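Local coordinates for protein acyl-CoA dehydrogenase (Bacillus anthracis, PDB 3OWA) that probably catalyses the FAD-dependent alpha,beta-dehydrogenation of acyl-CoA thioesters to trans-2-enoyl-CoA products, at residues Thr167-Asn172 / Tyr178-Glu183; Ile197-Ile202 / Phe207-Val212. One frame throughout, in Å; residues are numbered along the deposited sequence.

Contact 1 of 2, residues Thr167-Asn172 / Tyr178-Glu183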
ATOM      1  N   THR A 167      -5.232 -13.725  31.269  1.00 31.94           N
ATOM      2  CA  THR A 167      -5.744 -15.068  31.590  1.00 32.13           C
ATOM      3  C   THR A 167      -4.961 -15.720  32.752  1.00 33.56           C
ATOM      4  O   THR A 167      -3.727 -15.799  32.733  1.00 33.89           O
ATOM      5  CB  THR A 167      -5.687 -15.997  30.338  1.00 32.01           C
ATOM      6  OG1 THR A 167      -6.481 -15.407  29.304  1.00 33.17           O
ATOM      7  CG2 THR A 167      -6.221 -17.432  30.621  1.00 31.49           C
ATOM      8  N   THR A 168      -5.697 -16.200  33.750  1.00 34.66           N
ATOM      9  CA  THR A 168      -5.119 -16.836  34.926  1.00 35.61           C
ATOM     10  C   THR A 168      -5.317 -18.347  34.955  1.00 35.71           C
ATOM     11  O   THR A 168      -6.232 -18.896  34.303  1.00 35.02           O
ATOM     12  CB  THR A 168      -5.744 -16.271  36.197  1.00 36.95           C
ATOM     13  OG1 THR A 168      -7.152 -16.494  36.153  1.00 38.21           O
ATOM     14  CG2 THR A 168      -5.469 -14.778  36.293  1.00 36.46           C
ATOM     15  N   ALA A 169      -4.472 -19.009  35.733  1.00 35.28           N
ATOM     16  CA  ALA A 169      -4.528 -20.438  35.934  1.00 35.63           C
ATOM     17  C   ALA A 169      -4.210 -20.730  37.403  1.00 37.83           C
ATOM     18  O   ALA A 169      -3.197 -20.239  37.960  1.00 38.40           O
ATOM     19  CB  ALA A 169      -3.570 -21.173  35.006  1.00 33.69           C
ATOM     20  N   ARG A 170      -5.053 -21.522  38.030  1.00 38.40           N
ATOM     21  CA  ARG A 170      -4.912 -21.839  39.431  1.00 40.30           C
ATOM     22  C   ARG A 170      -5.194 -23.298  39.668  1.00 40.66           C
ATOM     23  O   ARG A 170      -6.171 -23.809  39.218  1.00 39.87           O
ATOM     24  CB  ARG A 170      -5.852 -20.993  40.261  1.00 40.96           C
ATOM     25  CG  ARG A 170      -6.473 -21.756  41.400  1.00 42.72           C
ATOM     26  CD  ARG A 170      -7.817 -21.212  41.838  1.00 46.27           C
ATOM     27  NE  ARG A 170      -8.903 -22.187  41.761  1.00 47.82           N
ATOM     28  CZ  ARG A 170     -10.093 -21.921  41.250  1.00 47.50           C
ATOM     29  NH1 ARG A 170     -11.027 -22.840  41.228  1.00 47.44           N
ATOM     30  NH2 ARG A 170     -10.352 -20.729  40.761  1.00 49.40           N
ATOM     31  N   LEU A 171      -4.281 -23.989  40.315  0.57 41.84           N
ATOM     32  CA  LEU A 171      -4.424 -25.389  40.672  0.57 42.78           C
ATOM     33  C   LEU A 171      -5.617 -25.567  41.603  0.57 43.57           C
ATOM     34  O   LEU A 171      -5.729 -24.853  42.607  0.57 44.43           O
ATOM     35  CB  LEU A 171      -3.141 -25.882  41.347  0.57 43.68           C
ATOM     36  CG  LEU A 171      -2.821 -27.375  41.302  0.57 43.38           C
ATOM     37  CD1 LEU A 171      -2.775 -27.900  39.862  0.57 41.13           C
ATOM     38  CD2 LEU A 171      -1.509 -27.644  42.038  0.57 44.45           C
ATOM     39  N   ASN A 172      -6.513 -26.500  41.258  1.00 43.07           N
ATOM     40  CA  ASN A 172      -7.713 -26.765  42.051  1.00 44.10           C
ATOM     41  C   ASN A 172      -7.349 -27.368  43.429  1.00 46.28           C
ATOM     42  O   ASN A 172      -6.212 -27.789  43.622  1.00 45.25           O
ATOM     43  CB  ASN A 172      -8.710 -27.659  41.290  1.00 42.48           C
ATOM     44  CG  ASN A 172      -8.160 -29.054  40.973  1.00 42.31           C
ATOM     45  OD1 ASN A 172      -7.066 -29.430  41.381  1.00 42.61           O
ATOM     46  ND2 ASN A 172      -8.950 -29.837  40.238  1.00 39.95           N
ATOM     47  N   TYR A 178      -5.436 -27.517  36.503  1.00 37.83           N
ATOM     48  CA  TYR A 178      -5.417 -26.057  36.486  1.00 38.07           C
ATOM     49  C   TYR A 178      -6.783 -25.564  36.059  1.00 36.75           C
ATOM     50  O   TYR A 178      -7.383 -26.146  35.155  1.00 36.00           O
ATOM     51  CB  TYR A 178      -4.339 -25.524  35.521  1.00 36.64           C
ATOM     52  CG  TYR A 178      -2.961 -25.674  36.113  1.00 38.38           C
ATOM     53  CD1 TYR A 178      -2.495 -24.760  37.049  1.00 36.74           C
ATOM     54  CD2 TYR A 178      -2.122 -26.745  35.725  1.00 36.95           C
ATOM     55  CE1 TYR A 178      -1.213 -24.891  37.605  1.00 40.60           C
ATOM     56  CE2 TYR A 178      -0.825 -26.889  36.271  1.00 40.35           C
ATOM     57  CZ  TYR A 178      -0.392 -25.963  37.222  1.00 40.87           C
ATOM     58  OH  TYR A 178       0.867 -26.073  37.758  1.00 43.88           O
ATOM     59  N   VAL A 179      -7.253 -24.524  36.737  1.00 36.41           N
ATOM     60  CA  VAL A 179      -8.526 -23.850  36.471  1.00 35.04           C
ATOM     61  C   VAL A 179      -8.216 -22.536  35.732  1.00 34.64           C
ATOM     62  O   VAL A 179      -7.607 -21.607  36.295  1.00 33.80           O
ATOM     63  CB  VAL A 179      -9.331 -23.589  37.792  1.00 36.23           C
ATOM     64  CG1 VAL A 179     -10.622 -22.856  37.513  1.00 35.97           C
ATOM     65  CG2 VAL A 179      -9.658 -24.915  38.532  1.00 35.05           C
ATOM     66  N   LEU A 180      -8.576 -22.475  34.450  1.00 33.07           N
ATOM     67  CA  LEU A 180      -8.197 -21.302  33.623  1.00 32.96           C
ATOM     68  C   LEU A 180      -9.361 -20.328  33.419  1.00 32.41           C
ATOM     69  O   LEU A 180     -10.508 -20.750  33.137  1.00 32.07           O
ATOM     70  CB  LEU A 180      -7.645 -21.750  32.248  1.00 32.72           C
ATOM     71  CG  LEU A 180      -6.128 -21.950  32.182  1.00 34.18           C
ATOM     72  CD1 LEU A 180      -5.730 -23.164  33.010  1.00 33.52           C
ATOM     73  CD2 LEU A 180      -5.674 -22.130  30.707  1.00 32.33           C
ATOM     74  N   ASN A 181      -9.077 -19.039  33.558  1.00 31.37           N
ATOM     75  CA  ASN A 181     -10.077 -18.006  33.313  1.00 31.44           C
ATOM     76  C   ASN A 181      -9.531 -16.873  32.489  1.00 30.52           C
ATOM     77  O   ASN A 181      -8.501 -16.283  32.841  1.00 30.58           O
ATOM     78  CB  ASN A 181     -10.615 -17.441  34.636  1.00 30.48           C
ATOM     79  CG  ASN A 181     -11.558 -18.383  35.313  1.00 34.00           C
ATOM     80  OD1 ASN A 181     -11.176 -19.105  36.264  1.00 38.76           O
ATOM     81  ND2 ASN A 181     -12.816 -18.378  34.869  1.00 27.68           N
ATOM     82  N   GLY A 182     -10.245 -16.540  31.423  1.00 30.70           N
ATOM     83  CA  GLY A 182      -9.894 -15.407  30.560  1.00 29.37           C
ATOM     84  C   GLY A 182     -10.360 -15.615  29.131  1.00 29.56           C
ATOM     85  O   GLY A 182     -11.154 -16.530  28.843  1.00 28.14           O
ATOM     86  N   GLU A 183      -9.882 -14.754  28.234  1.00 29.19           N
ATOM     87  CA  GLU A 183     -10.318 -14.773  26.839  1.00 30.14           C
ATOM     88  C   GLU A 183      -9.114 -14.531  25.970  1.00 28.34           C
ATOM     89  O   GLU A 183      -8.288 -13.661  26.258  1.00 28.68           O
ATOM     90  CB  GLU A 183     -11.332 -13.647  26.582  1.00 31.03           C
ATOM     91  CG  GLU A 183     -12.676 -13.808  27.330  1.00 39.17           C
ATOM     92  CD  GLU A 183     -13.769 -12.877  26.781  1.00 50.05           C
ATOM     93  OE1 GLU A 183     -13.420 -11.736  26.379  1.00 54.06           O
ATOM     94  OE2 GLU A 183     -14.966 -13.285  26.748  1.00 54.28           O
TER
HETATM   95  O   HOH W   1      -8.184 -12.725  29.482  1.00 39.19           O
HETATM   96  O   HOH W   2      -8.185 -19.202  37.034  1.00 43.95           O
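Ala169 and Leu180 face each other in an antiparallel beta hairpin of the acyl-CoA dehydrogenase middle domain, a beta-barrel-like domain. Residues 168-171 pair with residues 178-181. Two hydrogen-bonded pairs hold the strands, Thr168 with Asn181 and Arg170 with Val179. The shortest of their four bonds runs from Val179 N to Arg170 O at 2.8 Å.

The tight side carries Ala169, Leu180 and Tyr178. Ala169 CB packs on Leu180 CD1 at 3.6 Å. Here Leu180 also touches Val198, Ala169 touches Ala200 and Tyr178 touches Ile202, all of neighbouring strand 195-202. The Tyr178 ring meets the ring of Phe210 edge-to-face.

The other side is looser and more open to solvent. Arg170 lies alongside Val179 and points the same way. Its chain bends at chi3 (122°), and one guanidinium face lies against the valine methyls, Val179 CG1 being 3.5 Å above its plane, off centre. The contact is van der Waals packing of a flat cation on methyls.

At the far end, Thr167 OG1 sits 3.6 Å from Gly182 CA and bonds to Glu155. A water bridges the two segments here. It donates to Thr167 OG1 at 3.2 Å and accepts from Glu183 N at 2.9 Å.

Contact 2 of 2, residues Ile197-Ile202 / Phe207-Val212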
ATOM      1  N   ILE A 197      -2.987 -24.378  22.166  1.00 27.15           N
ATOM      2  CA  ILE A 197      -1.833 -24.064  23.005  1.00 28.59           C
ATOM      3  C   ILE A 197      -2.162 -22.725  23.633  1.00 27.25           C
ATOM      4  O   ILE A 197      -2.179 -21.736  22.946  1.00 27.25           O
ATOM      5  CB  ILE A 197      -0.545 -23.918  22.183  1.00 27.51           C
ATOM      6  CG1 ILE A 197      -0.309 -25.183  21.315  1.00 29.52           C
ATOM      7  CG2 ILE A 197       0.693 -23.591  23.144  1.00 28.49           C
ATOM      8  CD1 ILE A 197      -0.211 -26.525  22.073  1.00 32.67           C
ATOM      9  N   VAL A 198      -2.496 -22.722  24.912  1.00 27.98           N
ATOM     10  CA  VAL A 198      -2.979 -21.508  25.574  1.00 25.63           C
ATOM     11  C   VAL A 198      -1.948 -20.969  26.585  1.00 27.71           C
ATOM     12  O   VAL A 198      -1.406 -21.716  27.383  1.00 29.05           O
ATOM     13  CB  VAL A 198      -4.252 -21.834  26.361  1.00 27.54           C
ATOM     14  CG1 VAL A 198      -4.739 -20.611  27.127  1.00 25.44           C
ATOM     15  CG2 VAL A 198      -5.361 -22.429  25.414  1.00 26.05           C
ATOM     16  N   TYR A 199      -1.720 -19.663  26.608  1.00 26.92           N
ATOM     17  CA  TYR A 199      -0.803 -19.090  27.586  1.00 28.17           C
ATOM     18  C   TYR A 199      -1.608 -18.409  28.654  1.00 28.80           C
ATOM     19  O   TYR A 199      -2.584 -17.718  28.331  1.00 27.37           O
ATOM     20  CB  TYR A 199       0.042 -18.027  26.895  1.00 28.66           C
ATOM     21  CG  TYR A 199       1.084 -18.591  25.979  1.00 31.99           C
ATOM     22  CD1 TYR A 199       2.394 -18.824  26.441  1.00 33.39           C
ATOM     23  CD2 TYR A 199       0.796 -18.852  24.641  1.00 28.20           C
ATOM     24  CE1 TYR A 199       3.386 -19.311  25.580  1.00 33.75           C
ATOM     25  CE2 TYR A 199       1.788 -19.347  23.783  1.00 31.40           C
ATOM     26  CZ  TYR A 199       3.065 -19.566  24.244  1.00 33.42           C
ATOM     27  OH  TYR A 199       4.025 -20.031  23.337  1.00 34.36           O
ATOM     28  N   ALA A 200      -1.217 -18.600  29.927  1.00 29.95           N
ATOM     29  CA  ALA A 200      -1.955 -18.051  31.065  1.00 31.09           C
ATOM     30  C   ALA A 200      -0.962 -17.855  32.203  1.00 33.19           C
ATOM     31  O   ALA A 200       0.096 -18.476  32.194  1.00 35.15           O
ATOM     32  CB  ALA A 200      -3.062 -19.000  31.520  1.00 30.71           C
ATOM     33  N   LYS A 201      -1.293 -17.012  33.172  1.00 33.30           N
ATOM     34  CA  LYS A 201      -0.397 -16.805  34.309  1.00 35.84           C
ATOM     35  C   LYS A 201      -0.864 -17.594  35.527  1.00 36.04           C
ATOM     36  O   LYS A 201      -1.926 -17.312  36.071  1.00 34.85           O
ATOM     37  CB  LYS A 201      -0.236 -15.317  34.649  1.00 36.57           C
ATOM     38  CG  LYS A 201       0.457 -14.538  33.558  1.00 37.21           C
ATOM     39  CD  LYS A 201       0.606 -13.058  33.932  1.00 41.98           C
ATOM     40  CE  LYS A 201       1.368 -12.326  32.823  1.00 42.64           C
ATOM     41  NZ  LYS A 201       1.615 -10.888  33.213  1.00 48.67           N
ATOM     42  N   ILE A 202      -0.068 -18.595  35.926  1.00 36.84           N
ATOM     43  CA  ILE A 202      -0.349 -19.392  37.133  1.00 38.34           C
ATOM     44  C   ILE A 202      -0.359 -18.484  38.352  1.00 40.41           C
ATOM     45  O   ILE A 202       0.569 -17.736  38.535  1.00 40.13           O
ATOM     46  CB  ILE A 202       0.630 -20.567  37.282  1.00 39.00           C
ATOM     47  CG1 ILE A 202       0.371 -21.557  36.135  1.00 38.20           C
ATOM     48  CG2 ILE A 202       0.462 -21.246  38.677  1.00 38.54           C
ATOM     49  CD1 ILE A 202       1.430 -22.603  35.907  1.00 40.04           C
ATOM     50  N   PHE A 207       3.879 -16.767  33.892  1.00 36.04           N
ATOM     51  CA  PHE A 207       3.444 -16.872  32.507  1.00 34.66           C
ATOM     52  C   PHE A 207       3.832 -18.248  31.982  1.00 34.02           C
ATOM     53  O   PHE A 207       5.023 -18.593  31.948  1.00 34.13           O
ATOM     54  CB  PHE A 207       4.120 -15.765  31.709  1.00 34.84           C
ATOM     55  CG  PHE A 207       3.727 -15.714  30.256  1.00 34.05           C
ATOM     56  CD1 PHE A 207       2.568 -15.047  29.871  1.00 32.64           C
ATOM     57  CD2 PHE A 207       4.533 -16.318  29.277  1.00 31.62           C
ATOM     58  CE1 PHE A 207       2.198 -14.975  28.509  1.00 33.11           C
ATOM     59  CE2 PHE A 207       4.182 -16.257  27.920  1.00 33.93           C
ATOM     60  CZ  PHE A 207       3.017 -15.586  27.535  1.00 32.83           C
ATOM     61  N   SER A 208       2.828 -19.038  31.597  1.00 32.71           N
ATOM     62  CA  SER A 208       3.030 -20.469  31.307  1.00 33.32           C
ATOM     63  C   SER A 208       2.167 -20.959  30.127  1.00 32.46           C
ATOM     64  O   SER A 208       1.171 -20.363  29.846  1.00 32.76           O
ATOM     65  CB  SER A 208       2.673 -21.310  32.566  1.00 34.63           C
ATOM     66  OG  SER A 208       3.412 -20.886  33.703  1.00 33.73           O
ATOM     67  N   ALA A 209       2.565 -22.033  29.449  1.00 32.04           N
ATOM     68  CA  ALA A 209       1.786 -22.551  28.329  1.00 31.90           C
ATOM     69  C   ALA A 209       1.081 -23.832  28.728  1.00 31.86           C
ATOM     70  O   ALA A 209       1.601 -24.579  29.564  1.00 32.35           O
ATOM     71  CB  ALA A 209       2.688 -22.777  27.112  1.00 32.26           C
ATOM     72  N   PHE A 210      -0.087 -24.092  28.121  1.00 30.94           N
ATOM     73  CA  PHE A 210      -0.921 -25.262  28.457  1.00 30.70           C
ATOM     74  C   PHE A 210      -1.484 -25.865  27.196  1.00 30.58           C
ATOM     75  O   PHE A 210      -1.848 -25.135  26.261  1.00 28.80           O
ATOM     76  CB  PHE A 210      -2.127 -24.853  29.309  1.00 29.29           C
ATOM     77  CG  PHE A 210      -1.763 -24.265  30.655  1.00 31.67           C
ATOM     78  CD1 PHE A 210      -1.708 -25.075  31.777  1.00 34.01           C
ATOM     79  CD2 PHE A 210      -1.502 -22.919  30.792  1.00 33.57           C
ATOM     80  CE1 PHE A 210      -1.381 -24.553  33.043  1.00 36.39           C
ATOM     81  CE2 PHE A 210      -1.176 -22.367  32.049  1.00 35.92           C
ATOM     82  CZ  PHE A 210      -1.110 -23.209  33.183  1.00 36.08           C
ATOM     83  N   ILE A 211      -1.553 -27.191  27.151  1.00 31.03           N
ATOM     84  CA  ILE A 211      -2.286 -27.857  26.072  1.00 30.61           C
ATOM     85  C   ILE A 211      -3.734 -27.994  26.534  1.00 31.10           C
ATOM     86  O   ILE A 211      -4.043 -28.600  27.589  1.00 32.17           O
ATOM     87  CB  ILE A 211      -1.694 -29.229  25.755  1.00 32.45           C
ATOM     88  CG1 ILE A 211      -0.205 -29.099  25.414  1.00 32.19           C
ATOM     89  CG2 ILE A 211      -2.553 -29.974  24.700  1.00 29.63           C
ATOM     90  CD1 ILE A 211       0.608 -30.426  25.562  1.00 31.46           C
ATOM     91  N   VAL A 212      -4.635 -27.357  25.799  1.00 29.83           N
ATOM     92  CA  VAL A 212      -6.012 -27.284  26.227  1.00 28.81           C
ATOM     93  C   VAL A 212      -6.853 -27.896  25.112  1.00 29.46           C
ATOM     94  O   VAL A 212      -6.855 -27.387  23.988  1.00 29.15           O
ATOM     95  CB  VAL A 212      -6.451 -25.827  26.438  1.00 28.68           C
ATOM     96  CG1 VAL A 212      -7.952 -25.773  26.832  1.00 32.66           C
ATOM     97  CG2 VAL A 212      -5.564 -25.151  27.494  1.00 25.37           C
TER
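Tyr199 and Ala209 form a non-hydrogen-bonded pair in a buried antiparallel beta hairpin of the middle domain, made by strands 195-202 and 206-213. Ala209 CB sits over one face of the Tyr199 ring, 4.2 Å from its centroid, in a CH-pi contact. Phe207 lies beside the same ring. Its CG is anti to the backbone N (chi1 -178°), which carries its ring back over strand 195-202. The two ring planes are near parallel, at 18°, but slid apart with little overlap. Tyr199 CD1 still comes within 3.5 Å of Phe207 CE2. Helix 257-293 packs on Tyr199 and Ala209.

The opposite face carries Val198, Ala200 and Phe210. The Phe210 ring presents its edge to Ile202, with CZ 3.7 Å from Ile202 CG1. Val198 CG2 and Val212 CG2 are packed tightly, 3.4 Å apart.

Between the faces, four backbone bonds join Val198 with Phe210 and Ala200 with Ser208. Val198 N to Phe210 O is 2.8 Å.

The polar groups lie farther out. Tyr199 OH bonds to the hydroxyl of Tyr151. The Tyr199 side chain is about 7 Å from a bound FAD, which places this face of the hairpin near the flavin site. Lys201 runs extended past Phe207, and its NZ makes a weak bond to Leu163 O. Ser208 OG bonds to His206 O and Gly255 N, while Ile202 CD1 lies 3.4 Å from Ser208 OG.

From the N terminus, the first of these strands to be reached is 168-171. The chain turns at residues 172-176 and returns along strand 177-188. Contact 1 closes this loop. The chain then enters strand 195-202, turns again and comes back as strand 206-213, where contact 2 closes a second loop. The hairpins follow in series and neither nests within nor crosses the other. They join side by side in one sheet, because strands 168-171 and 195-202 are parallel neighbours. Lys201 links them through probable backbone hydrogen bonds to Thr167 and Ala169. Beyond the pairs, strand 177-188 continues the sheet to strands 235-240 and 243-246, and strand 206-213 to strand 250-251.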